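Local coordinates for protein ATP phosphoribosyltransferase regulatory subunit (Thermotoga maritima, PDB 1USY) that is probably required for the first step of histidine biosynthesis, a synthetase-like subunit that may let histidine regulate ATP phosphoribosyltransferase by feedback, at residues B[184-188]-B[189-193]; B[102-105]-B[106-109]; B[55-58]-B[59-63]; B[113-116]-B[117-121]. All coordinates share one frame; numbering follows the deposited sequence.

Interaction 1 (B[184-188]-B[189-193]). With HIS (histidine), chain M.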
loop_
_atom_site.group_PDB
_atom_site.type_symbol
_atom_site.label_atom_id
_atom_site.label_comp_id
_atom_site.label_asym_id
_atom_site.label_seq_id
_atom_site.Cartn_x
_atom_site.Cartn_y
_atom_site.Cartn_z
ATOM N N ILE B 184 -46.962 8.456 -0.671
ATOM C CA ILE B 184 -47.130 9.385 -1.779
ATOM C C ILE B 184 -48.198 10.449 -1.529
ATOM O O ILE B 184 -47.945 11.640 -1.748
ATOM C CB ILE B 184 -47.398 8.681 -3.152
ATOM C CG1 ILE B 184 -46.179 7.876 -3.615
ATOM C CG2 ILE B 184 -47.632 9.739 -4.251
ATOM C CD1 ILE B 184 -46.523 6.497 -4.044
ATOM N N TYR B 185 -49.389 10.011 -1.105
ATOM C CA TYR B 185 -50.587 10.859 -1.089
ATOM C C TYR B 185 -51.059 11.368 0.259
ATOM O O TYR B 185 -51.776 12.367 0.282
ATOM C CB TYR B 185 -51.756 10.117 -1.691
ATOM C CG TYR B 185 -51.609 9.867 -3.159
ATOM C CD1 TYR B 185 -51.404 8.550 -3.640
ATOM C CD2 TYR B 185 -51.652 10.927 -4.075
ATOM C CE1 TYR B 185 -51.262 8.295 -5.021
ATOM C CE2 TYR B 185 -51.524 10.695 -5.449
ATOM C CZ TYR B 185 -51.349 9.375 -5.919
ATOM O OH TYR B 185 -51.208 9.126 -7.266
ATOM N N ARG B 186 -50.699 10.685 1.356
ATOM C CA ARG B 186 -51.149 11.108 2.688
ATOM C C ARG B 186 -50.043 11.151 3.731
ATOM O O ARG B 186 -50.115 10.477 4.774
ATOM C CB ARG B 186 -52.347 10.285 3.221
ATOM C CG ARG B 186 -52.986 9.245 2.325
ATOM C CD ARG B 186 -54.511 9.168 2.463
ATOM N NE ARG B 186 -55.090 9.940 1.375
ATOM C CZ ARG B 186 -56.207 10.692 1.384
ATOM N NH1 ARG B 186 -57.024 10.834 2.459
ATOM N NH2 ARG B 186 -56.508 11.301 0.251
ATOM N N ARG B 187 -49.056 11.994 3.454
ATOM C CA ARG B 187 -47.841 12.134 4.245
ATOM C C ARG B 187 -48.000 13.111 5.413
ATOM O O ARG B 187 -47.126 13.240 6.267
ATOM C CB ARG B 187 -46.675 12.586 3.329
ATOM C CG ARG B 187 -46.498 11.737 2.098
ATOM C CD ARG B 187 -45.555 12.323 1.053
ATOM N NE ARG B 187 -44.398 12.990 1.618
ATOM C CZ ARG B 187 -43.222 12.410 1.820
ATOM N NH1 ARG B 187 -43.056 11.111 1.534
ATOM N NH2 ARG B 187 -42.215 13.119 2.337
ATOM N N SER B 188 -49.107 13.816 5.421
ATOM C CA SER B 188 -49.484 14.674 6.532
ATOM C C SER B 188 -49.652 13.856 7.835
ATOM O O SER B 188 -50.324 12.814 7.823
ATOM C CB SER B 188 -50.817 15.352 6.180
ATOM O OG SER B 188 -50.722 16.736 6.411
ATOM N N PRO B 189 -49.090 14.333 8.960
ATOM C CA PRO B 189 -49.166 13.610 10.242
ATOM C C PRO B 189 -50.607 13.343 10.658
ATOM O O PRO B 189 -50.904 12.405 11.414
ATOM C CB PRO B 189 -48.518 14.577 11.241
ATOM C CG PRO B 189 -47.635 15.455 10.412
ATOM C CD PRO B 189 -48.340 15.604 9.083
ATOM N N GLU B 190 -51.504 14.171 10.149
ATOM C CA GLU B 190 -52.896 14.111 10.525
ATOM C C GLU B 190 -53.437 12.733 10.174
ATOM O O GLU B 190 -54.305 12.219 10.874
ATOM C CB GLU B 190 -53.665 15.264 9.863
ATOM C CG GLU B 190 -53.258 16.671 10.387
ATOM C CD GLU B 190 -51.889 17.201 9.888
ATOM O OE1 GLU B 190 -51.453 18.304 10.333
ATOM O OE2 GLU B 190 -51.222 16.531 9.059
ATOM N N HIS B 191 -52.856 12.110 9.144
ATOM C CA HIS B 191 -53.321 10.800 8.658
ATOM C C HIS B 191 -52.876 9.671 9.559
ATOM O O HIS B 191 -53.294 8.532 9.363
ATOM C CB HIS B 191 -52.815 10.485 7.244
ATOM C CG HIS B 191 -53.365 11.377 6.170
ATOM N ND1 HIS B 191 -52.692 12.500 5.720
ATOM C CD2 HIS B 191 -54.497 11.286 5.424
ATOM C CE1 HIS B 191 -53.402 13.070 4.759
ATOM N NE2 HIS B 191 -54.495 12.352 4.556
ATOM N N LEU B 192 -52.005 9.968 10.524
ATOM C CA LEU B 192 -51.454 8.913 11.398
ATOM C C LEU B 192 -52.511 8.074 12.147
ATOM O O LEU B 192 -52.242 6.940 12.507
ATOM C CB LEU B 192 -50.444 9.470 12.395
ATOM C CG LEU B 192 -49.046 9.819 11.915
ATOM C CD1 LEU B 192 -48.428 10.810 12.905
ATOM C CD2 LEU B 192 -48.177 8.558 11.789
ATOM N N LYS B 193 -53.698 8.629 12.373
ATOM C CA LYS B 193 -54.799 7.877 13.000
ATOM C C LYS B 193 -55.528 6.920 12.014
ATOM O O LYS B 193 -55.988 5.848 12.402
ATOM C CB LYS B 193 -55.795 8.833 13.639
ATOM C CG LYS B 193 -55.305 9.470 14.899
ATOM C CD LYS B 193 -56.492 9.832 15.795
ATOM C CE LYS B 193 -56.525 8.990 17.091
ATOM N NZ LYS B 193 -56.984 9.773 18.291
HETATM C CA HIS M . -44.814 6.223 -6.703
HETATM C C HIS M . -45.050 4.710 -6.630
HETATM C CB HIS M . -45.181 6.789 -8.102
HETATM C CG HIS M . -46.650 6.762 -8.414
HETATM N ND1 HIS M . -47.528 5.867 -7.837
HETATM C CD2 HIS M . -47.392 7.517 -9.258
HETATM C CE1 HIS M . -48.745 6.083 -8.301
HETATM N NE2 HIS M . -48.688 7.081 -9.164
#
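Where S188 hands the chain over to P189, the proline opens a short 3-10 turn and packs its ring on S209 and Q213 of helix 199-215 and on V221 of strand 220-223. E190 is next, and its chain bends at chi2 (74°) to bring the carboxylate back toward S188. There S188 OG donates to E190 OE2 at 2.7 Å, meeting the oxygen from above the carboxylate plane, while OE1 is taken by Q213. H191 completes the turn: its backbone N lies 2.9 Å from S188 O, a bond of 161° at the donor, and its ring nitrogen ND1 reaches the same oxygen at 3.2 Å. The 3-10 turn is thus gripped by one carbonyl with two donors, both on the same face of its plane, and S188 O lies close to the imidazole plane. R186 CB lies over one face of this ring, though the model brings the two doubtfully close, and the two side chains cross at about a right angle, with the guanidinium and imidazole planes 68° apart. With an alanine here the ring nitrogen is gone, and S188 O would probably keep only the backbone donor of the turn. Beyond it, L192 N bonds to P189 O at 2.8 Å, and the leucine side chain packs on L205 and S209. Just upstream, I184 and Y185 at the end of helix 174-185 line the pocket of the bound histidine, with Y185 OH 3.8 Å from its NE2.

Interaction 2 (B[102-105]-B[106-109])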
loop_
_atom_site.group_PDB
_atom_site.type_symbol
_atom_site.label_atom_id
_atom_site.label_comp_id
_atom_site.label_asym_id
_atom_site.label_seq_id
_atom_site.Cartn_x
_atom_site.Cartn_y
_atom_site.Cartn_z
ATOM N N SER B 102 -35.227 8.367 26.637
ATOM C CA SER B 102 -36.622 8.584 26.328
ATOM C C SER B 102 -36.756 9.210 24.940
ATOM O O SER B 102 -35.769 9.638 24.341
ATOM C CB SER B 102 -37.246 9.497 27.385
ATOM O OG SER B 102 -36.380 10.590 27.663
ATOM N N LEU B 103 -37.987 9.266 24.437
ATOM C CA LEU B 103 -38.274 9.989 23.209
ATOM C C LEU B 103 -37.778 11.436 23.318
ATOM O O LEU B 103 -37.259 11.992 22.330
ATOM C CB LEU B 103 -39.778 9.974 22.927
ATOM C CG LEU B 103 -40.279 9.785 21.495
ATOM C CD1 LEU B 103 -41.685 10.349 21.449
ATOM C CD2 LEU B 103 -39.387 10.445 20.464
ATOM N N ASP B 104 -37.940 12.026 24.514
ATOM C CA ASP B 104 -37.521 13.399 24.783
ATOM C C ASP B 104 -36.072 13.667 24.376
ATOM O O ASP B 104 -35.730 14.792 23.962
ATOM C CB ASP B 104 -37.718 13.739 26.239
ATOM C CG ASP B 104 -39.166 14.011 26.580
ATOM O OD1 ASP B 104 -40.026 13.621 25.774
ATOM O OD2 ASP B 104 -39.537 14.599 27.627
ATOM N N ASP B 105 -35.236 12.625 24.455
ATOM C CA ASP B 105 -33.838 12.704 24.015
ATOM C C ASP B 105 -33.704 12.781 22.505
ATOM O O ASP B 105 -32.881 13.550 22.005
ATOM C CB ASP B 105 -33.035 11.539 24.555
ATOM C CG ASP B 105 -32.668 11.736 25.989
ATOM O OD1 ASP B 105 -32.173 12.829 26.319
ATOM O OD2 ASP B 105 -32.856 10.878 26.865
ATOM N N SER B 106 -34.528 12.002 21.793
ATOM C CA SER B 106 -34.543 12.005 20.341
ATOM C C SER B 106 -35.083 13.322 19.868
ATOM O O SER B 106 -34.554 13.897 18.917
ATOM C CB SER B 106 -35.409 10.884 19.770
ATOM O OG SER B 106 -35.041 9.628 20.275
ATOM N N LEU B 107 -36.144 13.800 20.517
ATOM C CA LEU B 107 -36.713 15.112 20.164
ATOM C C LEU B 107 -35.745 16.302 20.272
ATOM O O LEU B 107 -35.743 17.161 19.403
ATOM C CB LEU B 107 -38.001 15.381 20.929
ATOM C CG LEU B 107 -39.046 14.256 20.804
ATOM C CD1 LEU B 107 -40.078 14.308 21.953
ATOM C CD2 LEU B 107 -39.722 14.275 19.435
ATOM N N GLU B 108 -34.908 16.317 21.312
ATOM C CA GLU B 108 -33.868 17.319 21.494
ATOM C C GLU B 108 -32.873 17.305 20.329
ATOM O O GLU B 108 -32.517 18.367 19.797
ATOM C CB GLU B 108 -33.166 17.107 22.838
ATOM C CG GLU B 108 -31.869 17.881 23.009
ATOM C CD GLU B 108 -31.595 18.254 24.449
ATOM O OE1 GLU B 108 -32.284 19.157 24.976
ATOM O OE2 GLU B 108 -30.682 17.660 25.055
ATOM N N VAL B 109 -32.438 16.116 19.918
ATOM C CA VAL B 109 -31.606 16.004 18.711
ATOM C C VAL B 109 -32.342 16.601 17.519
ATOM O O VAL B 109 -31.853 17.528 16.893
ATOM C CB VAL B 109 -31.174 14.558 18.406
ATOM C CG1 VAL B 109 -30.425 14.492 17.038
ATOM C CG2 VAL B 109 -30.325 13.996 19.565
#
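L107 lies back over L103, one turn earlier in helix 103-120, and this opening turn of the helix is a compact example of i to i+4 packing. The L107 side chain can be followed outward atom by atom. Its CB sits 3.7 Å from L103 O, beside the backbone bond in which L107 N meets that oxygen at 2.8 Å, nearly along the C=O axis. With chi1 at -53°, L107 CG is anti to its own carbonyl carbon, and this swings it back toward the previous turn, where L103 CD2 lies 3.8 Å away. The chain then forks. Branch CD2 stays with the leucine, 4.0 Å from L103 CD2, whereas CD1 turns to the aspartate side and comes to 3.9 Å from D104 OD1. The two leucines cross obliquely, and together they meet helix 199-215, L103 on D204 and S207 and L107 on S207 and F211. Other side chains of the turn are polar at their ends: S106 OG bonds to E255, and E108 OE2 forms a salt bridge with K72. D104 and D105 stand near the helix start, where the positive end of the helix dipole would be expected to suit negative charge. D105 OD2 accepts from N101 N just before the segment, and S102 N also approaches it, at 3.5 Å, in a weak hydrogen bond.

Interaction 3 (B[55-58]-B[59-63])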
loop_
_atom_site.group_PDB
_atom_site.type_symbol
_atom_site.label_atom_id
_atom_site.label_comp_id
_atom_site.label_asym_id
_atom_site.label_seq_id
_atom_site.Cartn_x
_atom_site.Cartn_y
_atom_site.Cartn_z
ATOM N N THR B 55 -21.327 8.106 13.925
ATOM C CA THR B 55 -21.872 7.384 15.070
ATOM C C THR B 55 -21.016 6.164 15.327
ATOM O O THR B 55 -20.746 5.852 16.466
ATOM C CB THR B 55 -23.374 7.048 14.924
ATOM O OG1 THR B 55 -23.513 5.940 14.053
ATOM C CG2 THR B 55 -24.099 8.159 14.170
ATOM N N LYS B 56 -20.533 5.529 14.264
ATOM C CA LYS B 56 -19.627 4.394 14.384
ATOM C C LYS B 56 -18.351 4.851 15.100
ATOM O O LYS B 56 -17.892 4.210 16.029
ATOM C CB LYS B 56 -19.316 3.828 12.996
ATOM C CG LYS B 56 -18.803 2.378 12.951
ATOM C CD LYS B 56 -19.045 1.732 11.564
ATOM C CE LYS B 56 -19.832 0.404 11.629
ATOM N NZ LYS B 56 -20.719 0.234 10.429
ATOM N N THR B 57 -17.828 6.002 14.694
ATOM C CA THR B 57 -16.665 6.606 15.337
ATOM C C THR B 57 -16.888 7.008 16.793
ATOM O O THR B 57 -16.069 6.726 17.639
ATOM C CB THR B 57 -16.217 7.830 14.531
ATOM O OG1 THR B 57 -15.536 7.383 13.356
ATOM C CG2 THR B 57 -15.173 8.629 15.303
ATOM N N VAL B 58 -17.972 7.704 17.080
ATOM C CA VAL B 58 -18.187 8.174 18.430
ATOM C C VAL B 58 -18.340 6.936 19.295
ATOM O O VAL B 58 -17.872 6.894 20.426
ATOM C CB VAL B 58 -19.402 9.118 18.496
ATOM C CG1 VAL B 58 -19.851 9.364 19.924
ATOM C CG2 VAL B 58 -19.085 10.457 17.779
ATOM N N LEU B 59 -18.922 5.890 18.719
ATOM C CA LEU B 59 -19.184 4.655 19.453
ATOM C C LEU B 59 -17.971 3.815 19.810
ATOM O O LEU B 59 -17.977 3.197 20.867
ATOM C CB LEU B 59 -20.216 3.793 18.742
ATOM C CG LEU B 59 -21.580 3.915 19.416
ATOM C CD1 LEU B 59 -22.662 3.753 18.396
ATOM C CD2 LEU B 59 -21.691 2.853 20.492
ATOM N N ASN B 60 -16.957 3.776 18.941
ATOM C CA ASN B 60 -15.689 3.148 19.293
ATOM C C ASN B 60 -15.001 3.873 20.439
ATOM O O ASN B 60 -14.555 3.242 21.382
ATOM C CB ASN B 60 -14.736 3.063 18.094
ATOM C CG ASN B 60 -15.040 1.891 17.177
ATOM O OD1 ASN B 60 -15.422 0.792 17.627
ATOM N ND2 ASN B 60 -14.877 2.116 15.874
ATOM N N HIS B 61 -14.940 5.201 20.358
ATOM C CA HIS B 61 -14.275 6.024 21.373
ATOM C C HIS B 61 -14.905 6.015 22.759
ATOM O O HIS B 61 -14.249 6.332 23.736
ATOM C CB HIS B 61 -14.156 7.450 20.876
ATOM C CG HIS B 61 -13.162 7.599 19.772
ATOM N ND1 HIS B 61 -12.214 8.596 19.754
ATOM C CD2 HIS B 61 -12.956 6.864 18.653
ATOM C CE1 HIS B 61 -11.474 8.476 18.664
ATOM N NE2 HIS B 61 -11.910 7.438 17.977
ATOM N N ARG B 62 -16.191 5.688 22.818
ATOM C CA ARG B 62 -16.902 5.407 24.055
ATOM C C ARG B 62 -16.363 4.117 24.701
ATOM O O ARG B 62 -16.147 4.072 25.917
ATOM C CB ARG B 62 -18.400 5.278 23.742
ATOM C CG ARG B 62 -19.320 5.238 24.952
ATOM C CD ARG B 62 -20.811 5.058 24.623
ATOM N NE ARG B 62 -21.319 3.904 25.356
ATOM C CZ ARG B 62 -22.187 3.948 26.365
ATOM N NH1 ARG B 62 -22.711 5.093 26.783
ATOM N NH2 ARG B 62 -22.549 2.821 26.960
ATOM N N LYS B 63 -16.119 3.086 23.877
ATOM C CA LYS B 63 -15.681 1.743 24.331
ATOM C C LYS B 63 -14.233 1.695 24.836
ATOM O O LYS B 63 -13.835 0.744 25.531
ATOM C CB LYS B 63 -15.862 0.709 23.209
ATOM C CG LYS B 63 -17.296 0.222 23.022
ATOM C CD LYS B 63 -17.396 -0.788 21.877
ATOM C CE LYS B 63 -17.395 -0.100 20.499
ATOM N NZ LYS B 63 -17.430 -1.037 19.326
#
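T55 O starts a run of i+4 to i alpha-helical hydrogen bonds in helix 54-63: it accepts from L59 N at 2.9 Å, and the leucine side chain folds back over the same oxygen, CD1 lying 3.4 Å from T55 O. K56 is next, its O taking N60 N at 3.1 Å, with N60 ND2 alongside at 3.7 Å. The N60 carboxamide oxygen faces the other way along the helix, where K63 NZ donates to OD1 at 3.2 Å. A leucine in place of N60 would lack that oxygen and would probably leave the ammonium group of K63 without this partner and freer to swing. T57 O receives a weak bond from H61 N, while the ring atom H61 CD2 lies obliquely near it. V58 O closes the series with R62 N at 3.2 Å. H61 NE2 is bonded to E30, and M1 of the second subunit packs against both V58 and H61. The R62 guanidinium is anchored by salt bridges to D68 and E261. The helix rests on the large mixed sheet, V58 pressing on I71 and V73 of strand 71-83 and on E96 of strand 86-98, and R62 touching V98 of that second strand.

Interaction 4 (B[113-116]-B[117-121])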
loop_
_atom_site.group_PDB
_atom_site.type_symbol
_atom_site.label_atom_id
_atom_site.label_comp_id
_atom_site.label_asym_id
_atom_site.label_seq_id
_atom_site.Cartn_x
_atom_site.Cartn_y
_atom_site.Cartn_z
ATOM N N ILE B 113 -31.116 19.721 14.894
ATOM C CA ILE B 113 -30.838 19.458 13.484
ATOM C C ILE B 113 -31.849 20.222 12.614
ATOM O O ILE B 113 -31.462 20.927 11.691
ATOM C CB ILE B 113 -30.851 17.923 13.135
ATOM C CG1 ILE B 113 -29.684 17.124 13.735
ATOM C CG2 ILE B 113 -30.800 17.716 11.622
ATOM C CD1 ILE B 113 -28.554 17.888 14.228
ATOM N N VAL B 114 -33.140 20.088 12.917
ATOM C CA VAL B 114 -34.174 20.775 12.138
ATOM C C VAL B 114 -33.972 22.288 12.212
ATOM O O VAL B 114 -33.947 22.962 11.163
ATOM C CB VAL B 114 -35.628 20.414 12.610
ATOM C CG1 VAL B 114 -36.684 21.380 12.040
ATOM C CG2 VAL B 114 -35.978 18.969 12.276
ATOM N N GLU B 115 -33.850 22.832 13.429
ATOM C CA GLU B 115 -33.668 24.285 13.574
ATOM C C GLU B 115 -32.436 24.742 12.796
ATOM O O GLU B 115 -32.479 25.802 12.117
ATOM C CB GLU B 115 -33.530 24.715 15.021
ATOM C CG GLU B 115 -33.266 26.200 15.170
ATOM C CD GLU B 115 -33.043 26.613 16.599
ATOM O OE1 GLU B 115 -33.400 25.849 17.505
ATOM O OE2 GLU B 115 -32.514 27.720 16.829
ATOM N N SER B 116 -31.368 23.940 12.880
ATOM C CA SER B 116 -30.151 24.211 12.126
ATOM C C SER B 116 -30.390 24.183 10.629
ATOM O O SER B 116 -29.854 25.015 9.895
ATOM C CB SER B 116 -29.040 23.222 12.482
ATOM O OG SER B 116 -28.677 23.403 13.837
ATOM N N ALA B 117 -31.192 23.232 10.170
ATOM C CA ALA B 117 -31.390 23.074 8.728
ATOM C C ALA B 117 -32.266 24.197 8.162
ATOM O O ALA B 117 -31.989 24.758 7.101
ATOM C CB ALA B 117 -31.942 21.675 8.375
ATOM N N SER B 118 -33.298 24.558 8.900
ATOM C CA SER B 118 -34.160 25.621 8.444
ATOM C C SER B 118 -33.469 26.991 8.491
ATOM O O SER B 118 -33.955 27.947 7.894
ATOM C CB SER B 118 -35.470 25.619 9.216
ATOM O OG SER B 118 -35.218 25.843 10.575
ATOM N N GLU B 119 -32.328 27.089 9.157
ATOM C CA GLU B 119 -31.588 28.354 9.174
ATOM C C GLU B 119 -30.311 28.311 8.303
ATOM O O GLU B 119 -29.821 29.338 7.860
ATOM C CB GLU B 119 -31.328 28.835 10.615
ATOM C CG GLU B 119 -29.955 28.484 11.191
ATOM C CD GLU B 119 -29.542 29.306 12.424
ATOM O OE1 GLU B 119 -30.321 29.319 13.418
ATOM O OE2 GLU B 119 -28.429 29.925 12.404
ATOM N N PHE B 120 -29.812 27.117 8.009
ATOM C CA PHE B 120 -28.647 26.987 7.133
ATOM C C PHE B 120 -28.980 26.949 5.644
ATOM O O PHE B 120 -28.147 27.273 4.809
ATOM C CB PHE B 120 -27.800 25.763 7.510
ATOM C CG PHE B 120 -27.247 25.813 8.914
ATOM C CD1 PHE B 120 -26.681 24.677 9.479
ATOM C CD2 PHE B 120 -27.312 26.992 9.684
ATOM C CE1 PHE B 120 -26.188 24.709 10.802
ATOM C CE2 PHE B 120 -26.819 27.038 10.984
ATOM C CZ PHE B 120 -26.251 25.885 11.555
ATOM N N PHE B 121 -30.193 26.563 5.318
ATOM C CA PHE B 121 -30.576 26.440 3.931
ATOM C C PHE B 121 -31.714 27.381 3.651
ATOM O O PHE B 121 -32.503 27.691 4.548
ATOM C CB PHE B 121 -30.951 24.998 3.617
ATOM C CG PHE B 121 -29.831 24.050 3.845
ATOM C CD1 PHE B 121 -29.678 23.443 5.090
ATOM C CD2 PHE B 121 -28.889 23.791 2.833
ATOM C CE1 PHE B 121 -28.606 22.558 5.335
ATOM C CE2 PHE B 121 -27.780 22.912 3.068
ATOM C CZ PHE B 121 -27.658 22.290 4.328
#
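F120 swings its ring back over S116, one turn earlier, so that ring atom CE1 lies 3.6 Å from S116 CB. The first torsion explains this: with chi1 at -61°, F120 CG is anti to its own carbonyl carbon and points the ring down the helix toward its start. S116 OG is itself bonded to I112 O, one turn further back. On another flank, S118 OG sits in the crowded position between its backbone N and carbonyl carbon (chi1 62°), which keeps the hydroxyl close to the helix backbone. It lies 3.2 Å from V114 O and 3.1 Å from E115 O, within reach of both carbonyls. E115 and E119 form a third pair, E115 OE2 standing 4.4 Å from E119 OE1; salt bridges from K15 to both carboxylates are likely to ease the repulsion between them. This closing turn of helix 103-120 is wedged between a helix and a sheet. S116 meets F12 and K15 of helix 6-16, and F120 meets S11 there, while I113, V114 and A117 pack on I241 of strand 237-243 and A117 also touches V250 of strand 248-257.

How the interactions relate
All four contacts are local, between residues a few positions apart in the chain, yet each reflects its place in the fold. Interactions 2 and 4 share helix 103-120, their centres about 17 Å apart: the first, partly buried, has leucines against helix 199-215, whereas the second is the buried one, set between helix 6-16 and the large sheet. Interaction 3 rests on other strands of that sheet and borders the second subunit. Interaction 1, about 36 Å from it between centres and across the middle of the chain, has no regular helical ladder; a 3-10 turn, one ring-to-carbonyl bond and a serine-glutamate bond take its place. It alone includes residues of the histidine pocket, and like interaction 2 it touches helix 199-215.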